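Local atomic coordinates of probable exosome complex exonuclease 1 (Archaeoglobus fulgidus, PDB entry 3M7N), a protein that probably acts as the catalytic subunit of the archaeal exosome, degrading RNA from its 3' end and also able to synthesise heteromeric RNA tails. Residues 40-45 / 148-153; 76-81 / 124-129; 169-174 / 216-221. The protein carries 1 engineered substitution. All blocks are in the same frame, centred on the assembly; numbering follows the deposited sequence.

Overall arrangement
Contacts 1 and 2 both reach one mixed sheet, contact 3 a second, antiparallel one. Contact 2 pairs strands 74-81 and 122-129 at one edge of the first sheet within this chain, and contact 1 sets the end of helix 136-150 against strand 41-47 of the same sheet. Their centres are 13 Å apart, and they touch where Leu148 CD2 packs on Ile125 CD1. In sequence, contact 2 is nested within the loop that contact 1 closes; contact 3 follows, its centre about 30 Å from that of contact 1 and 28 Å from that of contact 2. The first two thus lie in the first RNase PH family region and contact 3 in the second, where helix 212-248 packs beside strand 170-173.

Contact 1. Residues 40-45 / 148-153; sequences DGSCYL and LVDAGV
Asp150 OD1 takes the backbone N-H of Ser42 at 3.0 Å in a nearly straight bond (165° at the hydrogen), through the lone pair that faces away from the other carboxylate oxygen. The same OD1 also accepts a weak hydrogen bond from Ser34 OG, just past strand 29-33. With CG anti to the backbone N (chi1 -176°), the carboxylate reaches from the last turn of helix 136-150 to strand 41-47. Beside it, the methyl CB of Ala151 sits 3.6 Å from Gly41 CA, and no side chain at Gly41 separates the two backbones. Asp40 and Gly41 both face Val56 in a classic beta bulge. Ala151 CA in turn offers a C-H to Asp40 O, while a water donates to both Asp40 O, at 2.8 Å, and Asp150 O. The helix ends here in a Schellman motif: Gly152 has positive phi, its N bonds Val149 O, and Val153 N bonds Leu148 O. The Asp150 carboxylate is buried, and OD2 makes a long, weak ion pair with Arg240; the N-H of Ser42, the Ser34 hydroxyl and, more weakly, Arg240 would be expected to ease its charge.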
loop_
_atom_site.group_PDB
_atom_site.type_symbol
_atom_site.label_atom_id
_atom_site.label_comp_id
_atom_site.label_asym_id
_atom_site.label_seq_id
_atom_site.Cartn_x
_atom_site.Cartn_y
_atom_site.Cartn_z
ATOM N N ASP E 40 2.437 10.114 25.405
ATOM C CA ASP E 40 2.098 9.543 26.701
ATOM C C ASP E 40 3.335 9.373 27.598
ATOM O O ASP E 40 3.246 9.496 28.813
ATOM C CB ASP E 40 1.387 8.210 26.515
ATOM C CG ASP E 40 0.065 8.362 25.770
ATOM O OD1 ASP E 40 -0.646 9.355 26.031
ATOM O OD2 ASP E 40 -0.265 7.507 24.922
ATOM N N GLY E 41 4.487 9.094 26.998
ATOM C CA GLY E 41 5.719 8.989 27.747
ATOM C C GLY E 41 6.905 9.309 26.866
ATOM O O GLY E 41 6.884 9.068 25.658
ATOM N N SER E 42 7.953 9.854 27.458
ATOM C CA SER E 42 9.094 10.245 26.647
ATOM C C SER E 42 10.388 10.273 27.428
ATOM O O SER E 42 10.396 10.283 28.660
ATOM C CB SER E 42 8.849 11.622 26.045
ATOM O OG SER E 42 8.473 12.542 27.054
ATOM N N CYS E 43 11.487 10.326 26.693
ATOM C CA CYS E 43 12.792 10.400 27.304
ATOM C C CYS E 43 13.777 10.984 26.323
ATOM O O CYS E 43 13.841 10.536 25.182
ATOM C CB CYS E 43 13.249 9.005 27.745
ATOM S SG CYS E 43 14.997 8.894 28.280
ATOM N N TYR E 44 14.520 12.000 26.761
ATOM C CA TYR E 44 15.708 12.445 26.036
ATOM C C TYR E 44 16.969 11.852 26.700
ATOM O O TYR E 44 17.090 11.825 27.920
ATOM C CB TYR E 44 15.795 13.973 25.937
ATOM C CG TYR E 44 17.070 14.451 25.268
ATOM C CD1 TYR E 44 17.224 14.394 23.888
ATOM C CD2 TYR E 44 18.119 14.945 26.012
ATOM C CE1 TYR E 44 18.410 14.828 23.271
ATOM C CE2 TYR E 44 19.299 15.376 25.410
ATOM C CZ TYR E 44 19.441 15.309 24.043
ATOM O OH TYR E 44 20.604 15.742 23.447
ATOM N N LEU E 45 17.895 11.362 25.889
ATOM C CA LEU E 45 18.981 10.544 26.389
ATOM C C LEU E 45 20.197 10.863 25.573
ATOM O O LEU E 45 20.132 10.940 24.345
ATOM C CB LEU E 45 18.629 9.076 26.226
ATOM C CG LEU E 45 19.407 7.819 26.655
ATOM C CD1 LEU E 45 20.874 7.802 26.226
ATOM C CD2 LEU E 45 19.204 7.453 28.113
ATOM N N LEU E 148 8.818 4.208 28.312
ATOM C CA LEU E 148 7.779 3.253 28.675
ATOM C C LEU E 148 7.394 3.420 30.138
ATOM O O LEU E 148 6.204 3.442 30.476
ATOM C CB LEU E 148 8.216 1.816 28.368
ATOM C CG LEU E 148 8.198 1.430 26.873
ATOM C CD1 LEU E 148 8.900 0.111 26.611
ATOM C CD2 LEU E 148 6.771 1.396 26.319
ATOM N N VAL E 149 8.388 3.573 31.008
ATOM C CA VAL E 149 8.081 3.706 32.426
ATOM C C VAL E 149 7.376 5.021 32.694
ATOM O O VAL E 149 6.433 5.078 33.474
ATOM C CB VAL E 149 9.339 3.569 33.323
ATOM C CG1 VAL E 149 8.989 3.870 34.770
ATOM C CG2 VAL E 149 9.918 2.167 33.205
ATOM N N ASP E 150 7.835 6.066 32.012
ATOM C CA ASP E 150 7.245 7.394 32.116
ATOM C C ASP E 150 5.761 7.360 31.713
ATOM O O ASP E 150 4.929 8.054 32.302
ATOM C CB ASP E 150 8.043 8.381 31.256
ATOM C CG ASP E 150 7.544 9.827 31.381
ATOM O OD1 ASP E 150 7.517 10.544 30.355
ATOM O OD2 ASP E 150 7.196 10.258 32.497
ATOM N N ALA E 151 5.434 6.528 30.725
ATOM C CA ALA E 151 4.046 6.356 30.284
ATOM C C ALA E 151 3.295 5.342 31.135
ATOM O O ALA E 151 2.143 5.032 30.874
ATOM C CB ALA E 151 3.990 5.955 28.796
ATOM N N GLY E 152 3.952 4.810 32.154
ATOM C CA GLY E 152 3.272 3.920 33.079
ATOM C C GLY E 152 2.774 2.615 32.480
ATOM O O GLY E 152 1.820 2.033 32.978
ATOM N N VAL E 153 3.399 2.125 31.415
ATOM C CA VAL E 153 2.942 0.839 30.904
ATOM C C VAL E 153 3.594 -0.307 31.672
ATOM O O VAL E 153 4.816 -0.384 31.778
ATOM C CB VAL E 153 3.087 0.713 29.370
ATOM C CG1 VAL E 153 3.525 2.026 28.771
ATOM C CG2 VAL E 153 4.001 -0.429 28.980
HETATM O O HOH W 1 3.201 10.642 31.362
#

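Contact 2. Residues 76-81 / 124-129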
loop_
_atom_site.group_PDB
_atom_site.type_symbol
_atom_site.label_atom_id
_atom_site.label_comp_id
_atom_site.label_asym_id
_atom_site.label_seq_id
_atom_site.Cartn_x
_atom_site.Cartn_y
_atom_site.Cartn_z
ATOM N N ARG E 76 4.907 -1.959 18.719
ATOM C CA ARG E 76 5.610 -1.503 17.545
ATOM C C ARG E 76 6.753 -0.630 18.011
ATOM O O ARG E 76 6.652 0.064 19.018
ATOM C CB ARG E 76 4.653 -0.785 16.585
ATOM C CG ARG E 76 3.454 -1.682 16.236
ATOM C CD ARG E 76 2.591 -1.137 15.145
ATOM N NE ARG E 76 1.451 -0.422 15.701
ATOM C CZ ARG E 76 0.539 0.201 14.970
ATOM N NH1 ARG E 76 -0.464 0.824 15.567
ATOM N NH2 ARG E 76 0.635 0.196 13.643
ATOM N N TYR E 77 7.864 -0.710 17.308
ATOM C CA TYR E 77 9.016 0.030 17.720
ATOM C C TYR E 77 9.633 0.445 16.430
ATOM O O TYR E 77 9.848 -0.370 15.547
ATOM C CB TYR E 77 9.962 -0.869 18.535
ATOM C CG TYR E 77 11.214 -0.215 19.059
ATOM C CD1 TYR E 77 11.393 -0.004 20.429
ATOM C CD2 TYR E 77 12.233 0.164 18.202
ATOM C CE1 TYR E 77 12.547 0.589 20.927
ATOM C CE2 TYR E 77 13.382 0.748 18.685
ATOM C CZ TYR E 77 13.539 0.950 20.058
ATOM O OH TYR E 77 14.700 1.523 20.544
ATOM N N ARG E 78 9.896 1.729 16.314
ATOM C CA ARG E 78 10.495 2.248 15.114
ATOM C C ARG E 78 11.759 2.995 15.470
ATOM O O ARG E 78 11.746 3.912 16.288
ATOM C CB ARG E 78 9.514 3.179 14.388
ATOM C CG ARG E 78 10.023 3.626 13.034
ATOM C CD ARG E 78 8.975 4.409 12.287
ATOM N NE ARG E 78 9.080 5.842 12.527
ATOM C CZ ARG E 78 9.958 6.625 11.913
ATOM N NH1 ARG E 78 9.992 7.934 12.170
ATOM N NH2 ARG E 78 10.811 6.089 11.046
ATOM N N TYR E 79 12.847 2.589 14.841
ATOM C CA TYR E 79 14.132 3.211 15.013
ATOM C C TYR E 79 14.412 4.003 13.755
ATOM O O TYR E 79 14.378 3.469 12.645
ATOM C CB TYR E 79 15.199 2.129 15.211
ATOM C CG TYR E 79 16.629 2.600 15.074
ATOM C CD1 TYR E 79 17.401 2.917 16.199
ATOM C CD2 TYR E 79 17.227 2.697 13.825
ATOM C CE1 TYR E 79 18.743 3.336 16.065
ATOM C CE2 TYR E 79 18.550 3.108 13.686
ATOM C CZ TYR E 79 19.303 3.425 14.808
ATOM O OH TYR E 79 20.608 3.833 14.640
ATOM N N ASN E 80 14.703 5.280 13.924
ATOM C CA ASN E 80 14.860 6.147 12.779
ATOM C C ASN E 80 15.948 7.175 13.006
ATOM O O ASN E 80 15.992 7.838 14.045
ATOM C CB ASN E 80 13.526 6.831 12.443
ATOM C CG ASN E 80 13.610 7.679 11.186
ATOM O OD1 ASN E 80 14.114 7.233 10.154
ATOM N ND2 ASN E 80 13.133 8.910 11.268
ATOM N N MET E 81 16.835 7.302 12.035
ATOM C CA MET E 81 17.895 8.275 12.128
ATOM C C MET E 81 17.510 9.499 11.299
ATOM O O MET E 81 17.061 9.368 10.160
ATOM C CB MET E 81 19.210 7.678 11.625
ATOM C CG MET E 81 19.489 6.279 12.142
ATOM S SD MET E 81 21.073 5.645 11.550
ATOM C CE MET E 81 22.241 6.699 12.409
ATOM N N ASP E 124 2.791 1.869 20.946
ATOM C CA ASP E 124 3.728 2.278 19.909
ATOM C C ASP E 124 4.956 2.991 20.482
ATOM O O ASP E 124 4.837 3.863 21.346
ATOM C CB ASP E 124 3.027 3.198 18.896
ATOM C CG ASP E 124 1.900 2.501 18.143
ATOM O OD1 ASP E 124 0.969 3.202 17.695
ATOM O OD2 ASP E 124 1.940 1.253 18.002
ATOM N N ILE E 125 6.130 2.633 19.976
ATOM C CA ILE E 125 7.380 3.175 20.474
ATOM C C ILE E 125 8.212 3.729 19.333
ATOM O O ILE E 125 8.568 3.015 18.379
ATOM C CB ILE E 125 8.181 2.103 21.234
ATOM C CG1 ILE E 125 7.306 1.498 22.331
ATOM C CG2 ILE E 125 9.443 2.704 21.833
ATOM C CD1 ILE E 125 7.804 0.167 22.846
ATOM N N PHE E 126 8.520 5.011 19.426
ATOM C CA PHE E 126 9.307 5.646 18.395
ATOM C C PHE E 126 10.568 6.141 19.032
ATOM O O PHE E 126 10.549 6.683 20.139
ATOM C CB PHE E 126 8.549 6.822 17.760
ATOM C CG PHE E 126 7.238 6.429 17.130
ATOM C CD1 PHE E 126 6.058 6.507 17.851
ATOM C CD2 PHE E 126 7.191 5.970 15.819
ATOM C CE1 PHE E 126 4.845 6.128 17.277
ATOM C CE2 PHE E 126 5.990 5.591 15.237
ATOM C CZ PHE E 126 4.810 5.669 15.968
ATOM N N VAL E 127 11.679 5.951 18.348
ATOM C CA VAL E 127 12.909 6.509 18.835
ATOM C C VAL E 127 13.629 7.159 17.680
ATOM O O VAL E 127 13.735 6.581 16.591
ATOM C CB VAL E 127 13.834 5.460 19.526
ATOM C CG1 VAL E 127 14.905 6.202 20.287
ATOM C CG2 VAL E 127 13.069 4.591 20.496
ATOM N N GLU E 128 14.135 8.361 17.926
ATOM C CA GLU E 128 14.765 9.147 16.887
ATOM C C GLU E 128 16.203 9.458 17.232
ATOM O O GLU E 128 16.490 10.041 18.279
ATOM C CB GLU E 128 13.999 10.453 16.705
ATOM C CG GLU E 128 13.923 10.917 15.272
ATOM C CD GLU E 128 12.992 10.056 14.432
ATOM O OE1 GLU E 128 11.822 9.819 14.815
ATOM O OE2 GLU E 128 13.456 9.601 13.380
ATOM N N VAL E 129 17.112 9.071 16.351
ATOM C CA VAL E 129 18.501 9.432 16.522
ATOM C C VAL E 129 18.738 10.825 15.942
ATOM O O VAL E 129 18.793 10.999 14.733
ATOM C CB VAL E 129 19.454 8.412 15.858
ATOM C CG1 VAL E 129 20.888 8.785 16.138
ATOM C CG2 VAL E 129 19.169 7.009 16.356
#
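Two parallel neighbours in the mixed sheet of the first RNase PH region, strands 74-81 and 122-129, run in register from Arg76 beside Asp124 to Met81 beside Val129. Five backbone hydrogen bonds join them, Arg78 and Asn80 each using both N and O: Arg78 N reaches Ile125 O at 2.8 Å, and Val127 N returns to Arg78 O at 2.9 Å. On the face of Tyr77, Tyr79 and Met81 the contacts are apolar. The Tyr77 ring slants across two branched neighbours, CD1 meeting Ile125 CG2 at 3.6 Å and CZ meeting Val127 CG2 at 3.7 Å. Tyr79 CE1 likewise meets Val129 CG2, and its hydroxyl is hydrogen-bonded to Ser136 OG. Helices 96-110 and 136-150 cover this face.

The other face is mostly charged or polar, Phe126 apart. Arg76 and Asp124 lie side by side, the guanidinium and carboxylate planes 70° apart; the chain of Arg76 bends at chi3 (-96°), which brings NE to 2.9 Å from Asp124 OD2 in a salt bridge whose hydrogen bond is weak. Arg76 NH1 has a second salt bridge, to Glu61, and Asp124 OD1 one to Arg60. Arg78 NE lies at the edge of the Phe126 ring, 3.8 Å from CD2, and NH1 forms a long ion pair with Glu128 OE1, which lies well out of the guanidinium plane, no N-H pointing at it. Asn80 donates through ND2 to Glu84 of the neighbouring exonuclease 2 chain, whose Val86 and Pro87 also pack on this face. Bound nucleic acid comes within about 4 Å of the paired segments, between nearest atoms. The chemistry thus divides: one face buries apolar groups beneath helices, while on the other paired charges probably offset one another and polar side chains meet the partner subunit.

Contact 3. Residues 169-174 / 216-221; sequences GQLVLD and KQAIEL
Leu171 and Gln217 meet at about a right angle: the leucine reaches out from its strand, and its CD2 methyl ends 3.6 Å from Gln217 CB. The same methyl lies equally close to the backbone N of Ala218, so one branch of the leucine rests on the helix surface between consecutive residues. Ala218 CB adds a looser contact to it at 4.3 Å. From the helix, Leu221 answers in the opposite direction. Its CD1 methyl presses against the strand backbone, 3.7 Å from Leu173 N and the same from Val172 C, and also lies 4.2 Å from Leu171 CB and 4.1 Å from Leu173 CB. Leu221 therefore bears on the peptide link itself, with the two strand leucines beside it.

Strand 170-173 is, within this chain, an outermost strand of the antiparallel sheet in the second RNase PH region. It is hydrogen-bonded to strand 158-167, Leu173 also making a backbone bond with Phe23, and the beginning of helix 212-248 packs against it. The short segments run nearly the same way, their axes 24° apart and 8.9 Å at closest approach, a separation that leaves room for a single layer of side chains. Val164 of the adjoining strand extends that layer, touching Leu171, Ala218 and Leu221.

Leu173 contributes from the flank. Having CG anti to the backbone N (chi1 179°) brings its branched end up to the helix, CD1 coming 3.9 Å from Leu221 O, while its other neighbours include Leu26. Gln217 is exposed at the border of this apolar layer, and its extended chain keeps OE1 4.2 Å from the CD2 methyl of Leu171.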
loop_
_atom_site.group_PDB
_atom_site.type_symbol
_atom_site.label_atom_id
_atom_site.label_comp_id
_atom_site.label_asym_id
_atom_site.label_seq_id
_atom_site.Cartn_x
_atom_site.Cartn_y
_atom_site.Cartn_z
ATOM N N GLY E 169 42.721 -6.139 20.616
ATOM C CA GLY E 169 42.723 -7.404 21.318
ATOM C C GLY E 169 42.080 -7.296 22.681
ATOM O O GLY E 169 41.937 -8.288 23.386
ATOM N N GLN E 170 41.682 -6.092 23.058
ATOM C CA GLN E 170 41.137 -5.877 24.393
ATOM C C GLN E 170 39.638 -5.581 24.362
ATOM O O GLN E 170 39.176 -4.787 23.548
ATOM C CB GLN E 170 41.890 -4.735 25.078
ATOM C CG GLN E 170 41.077 -4.007 26.151
ATOM C CD GLN E 170 41.345 -4.520 27.564
ATOM O OE1 GLN E 170 40.564 -5.309 28.123
ATOM N NE2 GLN E 170 42.454 -4.067 28.151
ATOM N N LEU E 171 38.888 -6.235 25.244
ATOM C CA LEU E 171 37.469 -5.940 25.420
ATOM C C LEU E 171 37.299 -4.533 25.985
ATOM O O LEU E 171 37.995 -4.134 26.925
ATOM C CB LEU E 171 36.806 -6.953 26.355
ATOM C CG LEU E 171 36.038 -8.136 25.756
ATOM C CD1 LEU E 171 36.514 -8.511 24.363
ATOM C CD2 LEU E 171 36.109 -9.330 26.684
ATOM N N VAL E 172 36.384 -3.763 25.412
ATOM C CA VAL E 172 36.108 -2.454 25.977
ATOM C C VAL E 172 34.619 -2.280 26.143
ATOM O O VAL E 172 33.837 -2.837 25.377
ATOM C CB VAL E 172 36.711 -1.336 25.134
ATOM C CG1 VAL E 172 38.238 -1.483 25.082
ATOM C CG2 VAL E 172 36.129 -1.359 23.731
ATOM N N LEU E 173 34.226 -1.513 27.151
ATOM C CA LEU E 173 32.821 -1.260 27.422
ATOM C C LEU E 173 32.340 -0.052 26.634
ATOM O O LEU E 173 33.008 0.973 26.638
ATOM C CB LEU E 173 32.638 -0.998 28.909
ATOM C CG LEU E 173 31.227 -0.690 29.399
ATOM C CD1 LEU E 173 30.272 -1.837 29.105
ATOM C CD2 LEU E 173 31.297 -0.386 30.893
ATOM N N ASP E 174 31.201 -0.178 25.944
ATOM C CA ASP E 174 30.543 0.976 25.312
ATOM C C ASP E 174 31.401 1.625 24.242
ATOM O O ASP E 174 31.795 2.778 24.371
ATOM C CB ASP E 174 30.205 2.022 26.377
ATOM C CG ASP E 174 29.295 3.133 25.863
ATOM O OD1 ASP E 174 29.478 4.284 26.309
ATOM O OD2 ASP E 174 28.398 2.871 25.022
ATOM N N LYS E 216 32.361 -14.788 26.536
ATOM C CA LYS E 216 31.945 -14.925 27.931
ATOM C C LYS E 216 32.385 -13.766 28.835
ATOM O O LYS E 216 31.619 -13.313 29.684
ATOM C CB LYS E 216 32.386 -16.277 28.479
ATOM C CG LYS E 216 31.713 -17.429 27.750
ATOM C CD LYS E 216 31.908 -18.743 28.467
ATOM C CE LYS E 216 30.924 -18.891 29.606
ATOM N NZ LYS E 216 31.355 -20.044 30.449
ATOM N N GLN E 217 33.604 -13.280 28.637
ATOM C CA GLN E 217 34.066 -12.096 29.348
ATOM C C GLN E 217 33.274 -10.838 28.953
ATOM O O GLN E 217 33.001 -9.968 29.791
ATOM C CB GLN E 217 35.565 -11.891 29.105
ATOM C CG GLN E 217 36.406 -13.000 29.713
ATOM C CD GLN E 217 37.701 -13.274 28.962
ATOM O OE1 GLN E 217 38.337 -12.365 28.435
ATOM N NE2 GLN E 217 38.099 -14.542 28.923
ATOM N N ALA E 218 32.907 -10.742 27.677
ATOM C CA ALA E 218 32.133 -9.596 27.191
ATOM C C ALA E 218 30.794 -9.510 27.919
ATOM O O ALA E 218 30.368 -8.422 28.324
ATOM C CB ALA E 218 31.923 -9.678 25.684
ATOM N N ILE E 219 30.150 -10.657 28.111
ATOM C CA ILE E 219 28.909 -10.699 28.872
ATOM C C ILE E 219 29.108 -10.152 30.283
ATOM O O ILE E 219 28.265 -9.406 30.785
ATOM C CB ILE E 219 28.326 -12.117 28.985
ATOM C CG1 ILE E 219 28.042 -12.702 27.612
ATOM C CG2 ILE E 219 27.014 -12.094 29.763
ATOM C CD1 ILE E 219 27.305 -14.026 27.693
ATOM N N GLU E 220 30.212 -10.521 30.929
ATOM C CA GLU E 220 30.464 -10.011 32.279
ATOM C C GLU E 220 30.630 -8.497 32.263
ATOM O O GLU E 220 30.045 -7.802 33.087
ATOM C CB GLU E 220 31.679 -10.687 32.946
ATOM C CG GLU E 220 31.464 -12.167 33.232
ATOM C CD GLU E 220 30.198 -12.418 34.019
ATOM O OE1 GLU E 220 29.314 -13.178 33.530
ATOM O OE2 GLU E 220 30.086 -11.843 35.130
ATOM N N LEU E 221 31.421 -7.999 31.319
ATOM C CA LEU E 221 31.664 -6.570 31.191
ATOM C C LEU E 221 30.355 -5.821 30.981
ATOM O O LEU E 221 30.070 -4.833 31.661
ATOM C CB LEU E 221 32.560 -6.309 30.000
ATOM C CG LEU E 221 33.783 -5.430 30.182
ATOM C CD1 LEU E 221 34.118 -4.808 28.846
ATOM C CD2 LEU E 221 33.558 -4.364 31.247
#